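Local coordinates for protein thiamine pyrophosphokinase (Bacillus subtilis, PDB 3LM8) that catalyses the ATP-dependent pyrophosphorylation of thiamine to thiamine diphosphate, releasing AMP, and takes part in thiamine salvage, at residues 3-8 with 96-101; 27-32 with 45-50; 112-117 with 134-139; 158-163 with 204-209. The protein carries 1 engineered substitution. One frame throughout, in Å; residues are numbered along the deposited sequence.

Contact 1: residues 3-8 with 96-101; sequences TINIVA and IIQIFG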
loop_
_atom_site.group_PDB
_atom_site.type_symbol
_atom_site.label_atom_id
_atom_site.label_comp_id
_atom_site.label_asym_id
_atom_site.label_seq_id
_atom_site.Cartn_x
_atom_site.Cartn_y
_atom_site.Cartn_z
ATOM N N THR A 3 -6.806 12.501 -0.533
ATOM C CA THR A 3 -6.009 11.302 -0.757
ATOM C C THR A 3 -4.612 11.583 -1.281
ATOM O O THR A 3 -4.403 12.506 -2.071
ATOM C CB THR A 3 -6.684 10.376 -1.778
ATOM O OG1 THR A 3 -7.927 9.911 -1.249
ATOM C CG2 THR A 3 -5.786 9.178 -2.096
ATOM N N ILE A 4 -3.651 10.785 -0.843
ATOM C CA ILE A 4 -2.296 10.939 -1.340
ATOM C C ILE A 4 -1.855 9.601 -1.931
ATOM O O ILE A 4 -2.000 8.561 -1.288
ATOM C CB ILE A 4 -1.336 11.376 -0.232
ATOM C CG1 ILE A 4 -1.773 12.734 0.297
ATOM C CG2 ILE A 4 0.098 11.495 -0.783
ATOM C CD1 ILE A 4 -0.867 13.280 1.363
ATOM N N ASN A 5 -1.370 9.629 -3.174
ATOM C CA ASN A 5 -0.895 8.416 -3.837
ATOM C C ASN A 5 0.588 8.541 -4.120
ATOM O O ASN A 5 1.037 9.507 -4.753
ATOM C CB ASN A 5 -1.600 8.169 -5.168
ATOM C CG ASN A 5 -3.054 7.863 -5.009
ATOM O OD1 ASN A 5 -3.555 7.697 -3.894
ATOM N ND2 ASN A 5 -3.753 7.785 -6.130
ATOM N N ILE A 6 1.336 7.540 -3.664
ATOM C CA ILE A 6 2.777 7.490 -3.831
ATOM C C ILE A 6 3.125 6.335 -4.755
ATOM O O ILE A 6 2.653 5.207 -4.563
ATOM C CB ILE A 6 3.463 7.220 -2.493
ATOM C CG1 ILE A 6 2.932 8.178 -1.423
ATOM C CG2 ILE A 6 4.952 7.320 -2.661
ATOM C CD1 ILE A 6 3.461 7.899 -0.015
ATOM N N VAL A 7 3.954 6.608 -5.755
ATOM C CA VAL A 7 4.380 5.567 -6.685
ATOM C C VAL A 7 5.883 5.347 -6.509
ATOM O O VAL A 7 6.696 6.168 -6.933
ATOM C CB VAL A 7 4.063 5.967 -8.143
ATOM C CG1 VAL A 7 4.586 4.912 -9.127
ATOM C CG2 VAL A 7 2.566 6.130 -8.296
ATOM N N ALA A 8 6.236 4.243 -5.850
ATOM C CA ALA A 8 7.632 3.897 -5.607
ATOM C C ALA A 8 8.227 3.395 -6.912
ATOM O O ALA A 8 7.497 3.189 -7.875
ATOM C CB ALA A 8 7.730 2.823 -4.532
ATOM N N ILE A 96 -6.493 8.970 3.387
ATOM C CA ILE A 96 -5.963 7.751 2.806
ATOM C C ILE A 96 -4.657 7.933 2.054
ATOM O O ILE A 96 -4.489 8.883 1.300
ATOM C CB ILE A 96 -6.976 7.150 1.805
ATOM C CG1 ILE A 96 -8.358 7.062 2.453
ATOM C CG2 ILE A 96 -6.523 5.776 1.370
ATOM C CD1 ILE A 96 -9.477 6.697 1.501
ATOM N N ILE A 97 -3.730 7.011 2.272
ATOM C CA ILE A 97 -2.482 7.029 1.542
ATOM C C ILE A 97 -2.515 5.724 0.762
ATOM O O ILE A 97 -2.873 4.685 1.314
ATOM C CB ILE A 97 -1.239 7.027 2.464
ATOM C CG1 ILE A 97 -1.139 8.357 3.215
ATOM C CG2 ILE A 97 0.011 6.839 1.629
ATOM C CD1 ILE A 97 -0.055 8.387 4.251
ATOM N N GLN A 98 -2.184 5.787 -0.522
ATOM C CA GLN A 98 -2.149 4.597 -1.360
ATOM C C GLN A 98 -0.804 4.559 -2.062
ATOM O O GLN A 98 -0.405 5.521 -2.716
ATOM C CB GLN A 98 -3.306 4.612 -2.363
ATOM C CG GLN A 98 -4.641 4.241 -1.718
ATOM C CD GLN A 98 -5.823 4.356 -2.668
ATOM O OE1 GLN A 98 -6.721 3.496 -2.672
ATOM N NE2 GLN A 98 -5.841 5.427 -3.468
ATOM N N ILE A 99 -0.100 3.442 -1.911
ATOM C CA ILE A 99 1.228 3.294 -2.490
ATOM C C ILE A 99 1.304 2.225 -3.567
ATOM O O ILE A 99 0.786 1.114 -3.401
ATOM C CB ILE A 99 2.264 2.953 -1.400
ATOM C CG1 ILE A 99 2.102 3.908 -0.205
ATOM C CG2 ILE A 99 3.663 3.053 -1.985
ATOM C CD1 ILE A 99 2.932 3.560 1.019
ATOM N N PHE A 100 1.980 2.565 -4.662
ATOM C CA PHE A 100 2.145 1.654 -5.792
ATOM C C PHE A 100 3.632 1.423 -6.064
ATOM O O PHE A 100 4.485 2.128 -5.509
ATOM C CB PHE A 100 1.472 2.254 -7.030
ATOM C CG PHE A 100 0.059 2.682 -6.793
ATOM C CD1 PHE A 100 -1.002 1.872 -7.182
ATOM C CD2 PHE A 100 -0.214 3.895 -6.153
ATOM C CE1 PHE A 100 -2.327 2.261 -6.942
ATOM C CE2 PHE A 100 -1.529 4.297 -5.907
ATOM C CZ PHE A 100 -2.589 3.474 -6.304
ATOM N N GLY A 101 3.935 0.453 -6.931
ATOM C CA GLY A 101 5.323 0.159 -7.261
ATOM C C GLY A 101 5.964 -0.333 -5.989
ATOM O O GLY A 101 7.111 -0.013 -5.662
#

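Contact 2: residues 27-32 with 45-50; sequences LWIGVD and PVEAFG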
loop_
_atom_site.group_PDB
_atom_site.type_symbol
_atom_site.label_atom_id
_atom_site.label_comp_id
_atom_site.label_asym_id
_atom_site.label_seq_id
_atom_site.Cartn_x
_atom_site.Cartn_y
_atom_site.Cartn_z
ATOM N N LEU A 27 -3.693 13.835 -4.477
ATOM C CA LEU A 27 -2.396 14.384 -4.879
ATOM C C LEU A 27 -1.451 13.221 -5.131
ATOM O O LEU A 27 -1.555 12.160 -4.490
ATOM C CB LEU A 27 -1.791 15.232 -3.766
ATOM C CG LEU A 27 -2.613 16.430 -3.312
ATOM C CD1 LEU A 27 -2.278 16.765 -1.858
ATOM C CD2 LEU A 27 -2.354 17.603 -4.257
ATOM N N TRP A 28 -0.520 13.423 -6.052
ATOM C CA TRP A 28 0.456 12.392 -6.365
ATOM C C TRP A 28 1.892 12.813 -6.063
ATOM O O TRP A 28 2.241 13.995 -6.117
ATOM C CB TRP A 28 0.372 11.998 -7.834
ATOM C CG TRP A 28 -0.905 11.360 -8.260
ATOM C CD1 TRP A 28 -2.021 11.995 -8.702
ATOM C CD2 TRP A 28 -1.153 9.952 -8.416
ATOM N NE1 TRP A 28 -2.947 11.076 -9.148
ATOM C CE2 TRP A 28 -2.440 9.815 -8.981
ATOM C CE3 TRP A 28 -0.410 8.796 -8.139
ATOM C CZ2 TRP A 28 -3.002 8.568 -9.278
ATOM C CZ3 TRP A 28 -0.970 7.557 -8.437
ATOM C CH2 TRP A 28 -2.252 7.454 -9.001
ATOM N N ILE A 29 2.723 11.833 -5.735
ATOM C CA ILE A 29 4.130 12.089 -5.470
ATOM C C ILE A 29 4.891 10.899 -6.016
ATOM O O ILE A 29 4.411 9.770 -5.932
ATOM C CB ILE A 29 4.439 12.247 -3.960
ATOM C CG1 ILE A 29 3.891 11.059 -3.179
ATOM C CG2 ILE A 29 3.858 13.542 -3.443
ATOM C CD1 ILE A 29 4.285 11.075 -1.712
ATOM N N GLY A 30 6.060 11.164 -6.595
ATOM C CA GLY A 30 6.872 10.104 -7.154
ATOM C C GLY A 30 8.101 9.821 -6.320
ATOM O O GLY A 30 8.712 10.736 -5.761
ATOM N N VAL A 31 8.458 8.544 -6.235
ATOM C CA VAL A 31 9.616 8.097 -5.466
ATOM C C VAL A 31 10.464 7.243 -6.392
ATOM O O VAL A 31 9.972 6.290 -6.978
ATOM C CB VAL A 31 9.170 7.255 -4.222
ATOM C CG1 VAL A 31 10.329 6.442 -3.684
ATOM C CG2 VAL A 31 8.616 8.178 -3.124
ATOM N N ASP A 32 11.733 7.598 -6.539
ATOM C CA ASP A 32 12.637 6.848 -7.405
ATOM C C ASP A 32 12.060 6.763 -8.809
ATOM O O ASP A 32 11.356 7.669 -9.235
ATOM C CB ASP A 32 12.848 5.441 -6.842
ATOM C CG ASP A 32 13.897 4.647 -7.615
ATOM O OD1 ASP A 32 15.010 5.182 -7.835
ATOM O OD2 ASP A 32 13.609 3.486 -7.992
ATOM N N PRO A 45 3.803 14.483 -10.594
ATOM C CA PRO A 45 3.901 14.483 -9.132
ATOM C C PRO A 45 3.932 15.926 -8.613
ATOM O O PRO A 45 4.385 16.819 -9.324
ATOM C CB PRO A 45 5.230 13.770 -8.871
ATOM C CG PRO A 45 5.538 13.045 -10.191
ATOM C CD PRO A 45 5.035 13.976 -11.226
ATOM N N VAL A 46 3.454 16.162 -7.389
ATOM C CA VAL A 46 3.497 17.510 -6.832
ATOM C C VAL A 46 4.899 17.635 -6.265
ATOM O O VAL A 46 5.538 18.684 -6.355
ATOM C CB VAL A 46 2.460 17.729 -5.694
ATOM C CG1 VAL A 46 1.047 17.443 -6.202
ATOM C CG2 VAL A 46 2.774 16.840 -4.517
ATOM N N GLU A 47 5.374 16.538 -5.685
ATOM C CA GLU A 47 6.712 16.475 -5.112
ATOM C C GLU A 47 7.314 15.161 -5.610
ATOM O O GLU A 47 6.620 14.343 -6.212
ATOM C CB GLU A 47 6.669 16.456 -3.574
ATOM C CG GLU A 47 5.694 17.427 -2.910
ATOM C CD GLU A 47 6.131 18.895 -2.934
ATOM O OE1 GLU A 47 5.348 19.739 -2.429
ATOM O OE2 GLU A 47 7.238 19.206 -3.443
ATOM N N ALA A 48 8.602 14.967 -5.360
ATOM C CA ALA A 48 9.300 13.751 -5.756
ATOM C C ALA A 48 10.414 13.512 -4.745
ATOM O O ALA A 48 11.113 14.445 -4.350
ATOM C CB ALA A 48 9.880 13.898 -7.173
ATOM N N PHE A 49 10.566 12.263 -4.323
ATOM C CA PHE A 49 11.586 11.898 -3.345
ATOM C C PHE A 49 12.612 10.894 -3.883
ATOM O O PHE A 49 12.286 10.009 -4.680
ATOM C CB PHE A 49 10.930 11.312 -2.095
ATOM C CG PHE A 49 9.998 12.252 -1.399
ATOM C CD1 PHE A 49 8.802 12.635 -1.990
ATOM C CD2 PHE A 49 10.303 12.734 -0.126
ATOM C CE1 PHE A 49 7.915 13.483 -1.322
ATOM C CE2 PHE A 49 9.418 13.589 0.556
ATOM C CZ PHE A 49 8.227 13.960 -0.044
ATOM N N GLY A 50 13.853 11.030 -3.428
ATOM C CA GLY A 50 14.904 10.129 -3.869
ATOM C C GLY A 50 15.941 10.846 -4.703
ATOM O O GLY A 50 15.925 12.073 -4.810
#

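Contact 3: residues 112-117 with 134-139; sequences GNIQLL and NHIQMF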
loop_
_atom_site.group_PDB
_atom_site.type_symbol
_atom_site.label_atom_id
_atom_site.label_comp_id
_atom_site.label_asym_id
_atom_site.label_seq_id
_atom_site.Cartn_x
_atom_site.Cartn_y
_atom_site.Cartn_z
ATOM N N GLY A 112 10.133 -4.709 3.067
ATOM C CA GLY A 112 10.346 -3.416 3.662
ATOM C C GLY A 112 9.014 -2.703 3.674
ATOM O O GLY A 112 8.419 -2.492 4.733
ATOM N N ASN A 113 8.525 -2.359 2.486
ATOM C CA ASN A 113 7.259 -1.641 2.360
ATOM C C ASN A 113 6.218 -2.106 3.385
ATOM O O ASN A 113 5.480 -1.293 3.945
ATOM C CB ASN A 113 6.745 -1.755 0.920
ATOM C CG ASN A 113 7.791 -1.304 -0.102
ATOM O OD1 ASN A 113 8.372 -0.230 0.026
ATOM N ND2 ASN A 113 8.034 -2.128 -1.116
ATOM N N ILE A 114 6.186 -3.409 3.645
ATOM C CA ILE A 114 5.263 -3.980 4.624
ATOM C C ILE A 114 5.465 -3.358 6.009
ATOM O O ILE A 114 4.502 -3.021 6.700
ATOM C CB ILE A 114 5.453 -5.495 4.715
ATOM C CG1 ILE A 114 4.736 -6.164 3.543
ATOM C CG2 ILE A 114 4.956 -6.014 6.069
ATOM C CD1 ILE A 114 3.228 -6.027 3.606
ATOM N N GLN A 115 6.717 -3.206 6.415
ATOM C CA GLN A 115 7.006 -2.606 7.710
ATOM C C GLN A 115 6.467 -1.179 7.729
ATOM O O GLN A 115 6.030 -0.688 8.769
ATOM C CB GLN A 115 8.509 -2.577 7.966
ATOM C CG GLN A 115 9.203 -3.921 7.800
ATOM C CD GLN A 115 8.793 -4.936 8.851
ATOM O OE1 GLN A 115 7.995 -5.838 8.583
ATOM N NE2 GLN A 115 9.342 -4.791 10.060
ATOM N N LEU A 116 6.507 -0.512 6.579
ATOM C CA LEU A 116 6.015 0.860 6.473
ATOM C C LEU A 116 4.585 0.977 6.994
ATOM O O LEU A 116 4.222 1.984 7.599
ATOM C CB LEU A 116 6.055 1.340 5.009
ATOM C CG LEU A 116 7.402 1.650 4.333
ATOM C CD1 LEU A 116 8.106 2.760 5.077
ATOM C CD2 LEU A 116 8.279 0.424 4.317
ATOM N N LEU A 117 3.773 -0.048 6.748
ATOM C CA LEU A 117 2.385 -0.043 7.191
ATOM C C LEU A 117 2.258 0.065 8.716
ATOM O O LEU A 117 1.245 0.551 9.247
ATOM C CB LEU A 117 1.701 -1.321 6.724
ATOM C CG LEU A 117 1.574 -1.489 5.218
ATOM C CD1 LEU A 117 1.221 -2.936 4.890
ATOM C CD2 LEU A 117 0.523 -0.526 4.706
ATOM N N ASN A 134 -2.854 -7.219 -5.834
ATOM C CA ASN A 134 -2.961 -7.249 -4.382
ATOM C C ASN A 134 -3.233 -5.894 -3.730
ATOM O O ASN A 134 -2.874 -4.844 -4.264
ATOM C CB ASN A 134 -1.692 -7.851 -3.758
ATOM C CG ASN A 134 -1.353 -9.210 -4.319
ATOM O OD1 ASN A 134 -0.780 -9.319 -5.404
ATOM N ND2 ASN A 134 -1.717 -10.257 -3.595
ATOM N N HIS A 135 -3.882 -5.947 -2.568
ATOM C CA HIS A 135 -4.192 -4.776 -1.764
ATOM C C HIS A 135 -3.829 -5.178 -0.343
ATOM O O HIS A 135 -4.450 -6.055 0.250
ATOM C CB HIS A 135 -5.680 -4.428 -1.833
ATOM C CG HIS A 135 -6.086 -3.741 -3.098
ATOM N ND1 HIS A 135 -7.369 -3.288 -3.317
ATOM C CD2 HIS A 135 -5.380 -3.424 -4.209
ATOM C CE1 HIS A 135 -7.435 -2.721 -4.508
ATOM N NE2 HIS A 135 -6.241 -2.791 -5.071
ATOM N N ILE A 136 -2.809 -4.546 0.205
ATOM C CA ILE A 136 -2.388 -4.885 1.549
ATOM C C ILE A 136 -2.746 -3.770 2.505
ATOM O O ILE A 136 -2.627 -2.589 2.164
ATOM C CB ILE A 136 -0.869 -5.133 1.594
ATOM C CG1 ILE A 136 -0.526 -6.271 0.646
ATOM C CG2 ILE A 136 -0.434 -5.499 3.011
ATOM C CD1 ILE A 136 0.887 -6.300 0.252
ATOM N N GLN A 137 -3.183 -4.147 3.701
ATOM C CA GLN A 137 -3.559 -3.171 4.715
ATOM C C GLN A 137 -3.435 -3.779 6.098
ATOM O O GLN A 137 -3.733 -4.955 6.310
ATOM C CB GLN A 137 -4.992 -2.699 4.495
ATOM C CG GLN A 137 -5.185 -1.208 4.625
ATOM C CD GLN A 137 -6.644 -0.803 4.469
ATOM O OE1 GLN A 137 -7.259 -1.027 3.420
ATOM N NE2 GLN A 137 -7.208 -0.204 5.517
HETATM N N MSE A 138 -2.975 -2.967 7.037
HETATM C CA MSE A 138 -2.808 -3.411 8.405
HETATM C C MSE A 138 -3.846 -2.753 9.284
HETATM O O MSE A 138 -4.234 -1.613 9.053
HETATM C CB MSE A 138 -1.410 -3.062 8.909
HETATM C CG MSE A 138 -0.378 -4.149 8.667
HETATM SE SE MSE A 138 1.305 -3.785 9.550
HETATM C CE MSE A 138 0.694 -2.609 10.959
ATOM N N PHE A 139 -4.306 -3.471 10.294
ATOM C CA PHE A 139 -5.296 -2.899 11.193
ATOM C C PHE A 139 -5.007 -3.140 12.659
ATOM O O PHE A 139 -4.525 -4.211 13.062
ATOM C CB PHE A 139 -6.698 -3.460 10.928
ATOM C CG PHE A 139 -7.238 -3.172 9.559
ATOM C CD1 PHE A 139 -6.859 -3.952 8.471
ATOM C CD2 PHE A 139 -8.155 -2.141 9.367
ATOM C CE1 PHE A 139 -7.390 -3.710 7.204
ATOM C CE2 PHE A 139 -8.693 -1.887 8.109
ATOM C CZ PHE A 139 -8.311 -2.674 7.018
#

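Contact 4: residues 158-163 with 204-209; sequences IPFSED and KGILIM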
loop_
_atom_site.group_PDB
_atom_site.type_symbol
_atom_site.label_atom_id
_atom_site.label_comp_id
_atom_site.label_asym_id
_atom_site.label_seq_id
_atom_site.Cartn_x
_atom_site.Cartn_y
_atom_site.Cartn_z
ATOM N N ILE A 158 -3.282 -12.047 8.157
ATOM C CA ILE A 158 -2.046 -12.530 8.749
ATOM C C ILE A 158 -1.645 -11.707 9.960
ATOM O O ILE A 158 -1.571 -10.480 9.894
ATOM C CB ILE A 158 -0.914 -12.501 7.718
ATOM C CG1 ILE A 158 -1.358 -13.260 6.469
ATOM C CG2 ILE A 158 0.338 -13.124 8.305
ATOM C CD1 ILE A 158 -0.405 -13.158 5.326
ATOM N N PRO A 159 -1.387 -12.377 11.090
ATOM C CA PRO A 159 -0.986 -11.710 12.336
ATOM C C PRO A 159 0.345 -11.010 12.101
ATOM O O PRO A 159 1.149 -11.486 11.299
ATOM C CB PRO A 159 -0.840 -12.867 13.331
ATOM C CG PRO A 159 -1.702 -13.976 12.739
ATOM C CD PRO A 159 -1.443 -13.841 11.257
ATOM N N PHE A 160 0.587 -9.897 12.795
ATOM C CA PHE A 160 1.844 -9.174 12.618
ATOM C C PHE A 160 2.801 -9.203 13.811
ATOM O O PHE A 160 3.601 -10.123 13.939
ATOM C CB PHE A 160 1.583 -7.722 12.212
ATOM C CG PHE A 160 2.825 -6.982 11.795
ATOM C CD1 PHE A 160 3.520 -6.186 12.702
ATOM C CD2 PHE A 160 3.317 -7.103 10.498
ATOM C CE1 PHE A 160 4.686 -5.519 12.321
ATOM C CE2 PHE A 160 4.481 -6.443 10.106
ATOM C CZ PHE A 160 5.166 -5.649 11.020
ATOM N N SER A 161 2.730 -8.205 14.683
ATOM C CA SER A 161 3.644 -8.161 15.825
ATOM C C SER A 161 3.476 -9.318 16.819
ATOM O O SER A 161 4.455 -9.977 17.178
ATOM C CB SER A 161 3.516 -6.822 16.562
ATOM O OG SER A 161 2.250 -6.694 17.186
ATOM N N GLU A 162 2.246 -9.564 17.263
ATOM C CA GLU A 162 1.985 -10.638 18.216
ATOM C C GLU A 162 0.726 -11.409 17.843
ATOM O O GLU A 162 0.178 -11.234 16.753
ATOM C CB GLU A 162 1.814 -10.070 19.628
ATOM C CG GLU A 162 2.864 -9.047 20.044
ATOM C CD GLU A 162 2.289 -7.643 20.187
ATOM O OE1 GLU A 162 3.047 -6.725 20.572
ATOM O OE2 GLU A 162 1.081 -7.458 19.915
ATOM N N ASP A 163 0.270 -12.260 18.759
ATOM C CA ASP A 163 -0.940 -13.047 18.536
ATOM C C ASP A 163 -2.181 -12.165 18.356
ATOM O O ASP A 163 -2.264 -11.057 18.893
ATOM C CB ASP A 163 -1.196 -13.998 19.708
ATOM C CG ASP A 163 -0.116 -15.049 19.864
ATOM O OD1 ASP A 163 0.572 -15.358 18.862
ATOM O OD2 ASP A 163 0.027 -15.581 20.995
ATOM N N LYS A 204 -7.009 -7.613 20.279
ATOM C CA LYS A 204 -5.599 -7.340 20.523
ATOM C C LYS A 204 -4.683 -7.789 19.377
ATOM O O LYS A 204 -4.939 -8.804 18.722
ATOM C CB LYS A 204 -5.180 -8.022 21.832
ATOM C CG LYS A 204 -3.831 -7.570 22.384
ATOM C CD LYS A 204 -3.541 -8.226 23.735
ATOM C CE LYS A 204 -2.364 -7.570 24.431
ATOM N NZ LYS A 204 -2.673 -6.155 24.784
ATOM N N GLY A 205 -3.610 -7.031 19.149
ATOM C CA GLY A 205 -2.672 -7.364 18.088
ATOM C C GLY A 205 -2.729 -6.486 16.844
ATOM O O GLY A 205 -3.465 -5.499 16.769
ATOM N N ILE A 206 -1.928 -6.856 15.853
ATOM C CA ILE A 206 -1.855 -6.133 14.589
ATOM C C ILE A 206 -2.189 -7.126 13.495
ATOM O O ILE A 206 -1.505 -8.131 13.329
ATOM C CB ILE A 206 -0.439 -5.598 14.348
ATOM C CG1 ILE A 206 -0.036 -4.699 15.513
ATOM C CG2 ILE A 206 -0.375 -4.844 13.027
ATOM C CD1 ILE A 206 1.434 -4.387 15.542
ATOM N N LEU A 207 -3.246 -6.849 12.749
ATOM C CA LEU A 207 -3.654 -7.758 11.693
ATOM C C LEU A 207 -3.339 -7.210 10.305
ATOM O O LEU A 207 -3.461 -6.005 10.055
ATOM C CB LEU A 207 -5.146 -8.025 11.804
ATOM C CG LEU A 207 -5.640 -9.167 10.928
ATOM C CD1 LEU A 207 -5.180 -10.493 11.548
ATOM C CD2 LEU A 207 -7.163 -9.115 10.814
ATOM N N ILE A 208 -2.919 -8.097 9.408
ATOM C CA ILE A 208 -2.614 -7.705 8.036
ATOM C C ILE A 208 -3.713 -8.298 7.176
ATOM O O ILE A 208 -4.194 -9.396 7.456
ATOM C CB ILE A 208 -1.264 -8.279 7.553
ATOM C CG1 ILE A 208 -0.149 -7.862 8.504
ATOM C CG2 ILE A 208 -0.946 -7.750 6.142
ATOM C CD1 ILE A 208 1.197 -8.475 8.169
HETATM N N MSE A 209 -4.119 -7.578 6.139
HETATM C CA MSE A 209 -5.154 -8.083 5.254
HETATM C C MSE A 209 -4.702 -8.002 3.818
HETATM O O MSE A 209 -4.418 -6.924 3.303
HETATM C CB MSE A 209 -6.450 -7.291 5.403
HETATM C CG MSE A 209 -7.550 -7.736 4.422
HETATM SE SE MSE A 209 -9.109 -6.571 4.359
HETATM C CE MSE A 209 -10.431 -7.722 5.149
#

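Contact 1: residues 3-8 with 96-101
Asn5 and Gln98 meet amide to amide across strands 3-7 and 96-100, parallel neighbours in the sheet of an alpha/beta catalytic domain. The two side chains run alongside each other, and Gln98 NE2 donates to Asn5 OD1 over 3.2 Å. The bond leaves in the plane of the glutamine amide but arrives tilted from the asparagine carbonyl plane, and the two amide planes are 50° apart. Asn5 CG stands anti to its carbonyl carbon (chi1 -66°), which brings CG toward Phe100 CE2 and the amide toward Gln98. Strand pairing itself puts Asn5 CB 3.9 Å from Phe100 CE2, at the ring edge. A leucine in place of Asn5 has no OD1, and the Gln98 amide, though still bonded through OE1 to Arg128 NH1, would probably be freer to turn.

The other sheet face is all isoleucine, the beta-branched type that suits a buried strand: Ile6 CD1 rests on Ile97 CG2 (4.0 Å), while helix 81-92 covers Ile4 and Ile97. Strand 3-7 is interior: Ile4, Ile6 and Ala8 bond to 96-101, whereas Thr3, Asn5 and Val7 bond to His25, Leu27 and Ile29. Phe100 N reaches Ile6 O at 2.7 Å, and this oxygen lies at the phenylalanine ring edge.

Contact 2: residues 27-32 with 45-50
Phe49 brings the edge of its ring toward Gly30 O, which lies near the ring plane, while its CB touches Val31 CG2 at 4.0 Å. Beyond the two segments the ring of Tyr73 lies nearly parallel to it and that of Trp88 meets it edge to face, so a large aromatic suits this buried place. The Trp28 indole leads away, toward strand 3-7.

The Pro45 ring borders the opposite side of the sheet, with CB 3.6 Å from Gly30 N. A CB on Gly30 would come up against Pro45 CG, consistent with a glycine here. Val46 N donates almost straight (171°) to Trp28 O at 2.8 Å. Beside that bond Val46 CG2 meets Ile29 CG2 at 3.6 Å; Ile29 chi1 (52°) places this CG2 beside the backbone N, where the valine reaches it. Further along, Phe49 N bonds to Gly30 O at 2.8 Å and Phe49 O takes Asp32 N at 3.1 Å. The Asp32 side chain lies about 6 Å from a bound magnesium ion.

Strands 26-31 and 47-49 are the parallel pair of a beta-alpha-beta unit: helix 33-41 connects them and packs on Trp28 and Pro45, while helix 81-92 covers Val31 and Phe49 on the other face.

Contact 3: residues 112-117 with 134-139
Ile136 CG2 receives two methyl groups from the helix: Ile114 CD1 at 3.7 Å and Leu117 CD1 at 3.6 Å. Both helical side chains cross that of Ile136 at about a right angle. They come from positions three apart, less than one turn, and thus from the same side of the helix. Leu117 starts toward the strand; Ile114 starts to one side of it, and the bend at its second torsion (chi2 -67°) brings CD1 nearer.

Two residues on, Met138, built as selenomethionine, comes up on the same strand face. Its SE sits 3.8 Å from Leu117 CB, and the chain folds back at chi3 to bring CE to Leu117 O at 3.6 Å. The branched side chains supply the methyl contacts, while the unbranched selenomethionine reaches the helix backbone. The side chains that meet are all apolar, in keeping with their burial. Leu117 extends the contact to Ile127 and Leu129 of strand 126-131, and Ile136 and Met138 both reach Ile208 of strand 207-212.

The axes of 112-117 and 134-139 come within 8.8 Å, at 39°. This is the helix-on-sheet layer of an alpha/beta fold: helix 107-122 links parallel strands 96-100 and 126-131, and here also covers the antiparallel strand that follows them.

Contact 4: residues 158-163 with 204-209
Ile158 and Ile208 form an antiparallel hydrogen-bonded pair, with Ile158 N to Ile208 O at 2.9 Å and Ile208 N to Ile158 O at 2.8 Å, and a more bent bond from Phe160 N to Ile206 O (2.8 Å, 133°) follows as the strand gives way to loop. Pro159 and Leu207 make the intervening non-hydrogen-bonded pair, a place where proline's missing N-H costs this pairing nothing.

Phe160 carries the side-chain contact. Its CG lies anti to the backbone N (chi1 -171°), which lays the ring alongside Ile206 and takes CD2 to Ile208, whose CD1 approaches at the ring edge. Phe160 CB itself is 3.6 Å from Ile206 CG2. An alanine here would keep the CB but strip the ring edge from Ile208 CD1, and would probably open a gap toward Ile114 and Gln115 of helix 107-122, which the Phe160 side chain also touches. Ile206 and Ile208 continue the apolar layer onto Met138.

Gly205 adopts backbone angles that call for glycine, and a CB would run into Asp163 O. Asp163 turns its own carboxylate to Leu183 N.

On the opposite face Leu207 packs against Phe200 and Phe202 of the second, antiparallel sheet. Two sheets facing each other across such apolar residues are consistent with the beta sandwich of the thiamine-binding domain; the bound thiamine lies about 10 Å from the Ile158 side chain.

From the N terminus, strand 3-7 has its partner far along the chain: contact 1 closes a loop of 87 residues by pairing it with strand 96-100. Contact 2 opens and closes within that loop, and the two touch because strands 3-7 and 26-31 are sheet neighbours. Contacts 3 and 4 follow in series, and no loops cross. Contact 3 closes a short loop, holding helix 107-122 against strand 134-139, where the parallel order of the sheet turns antiparallel. Contact 4 closes the last loop at the far edge of the same sheet and touches contact 3 through strands 134-139 and 207-212. The centres of contacts 2 and 4, 30 Å apart, lie in the catalytic and thiamine-binding regions.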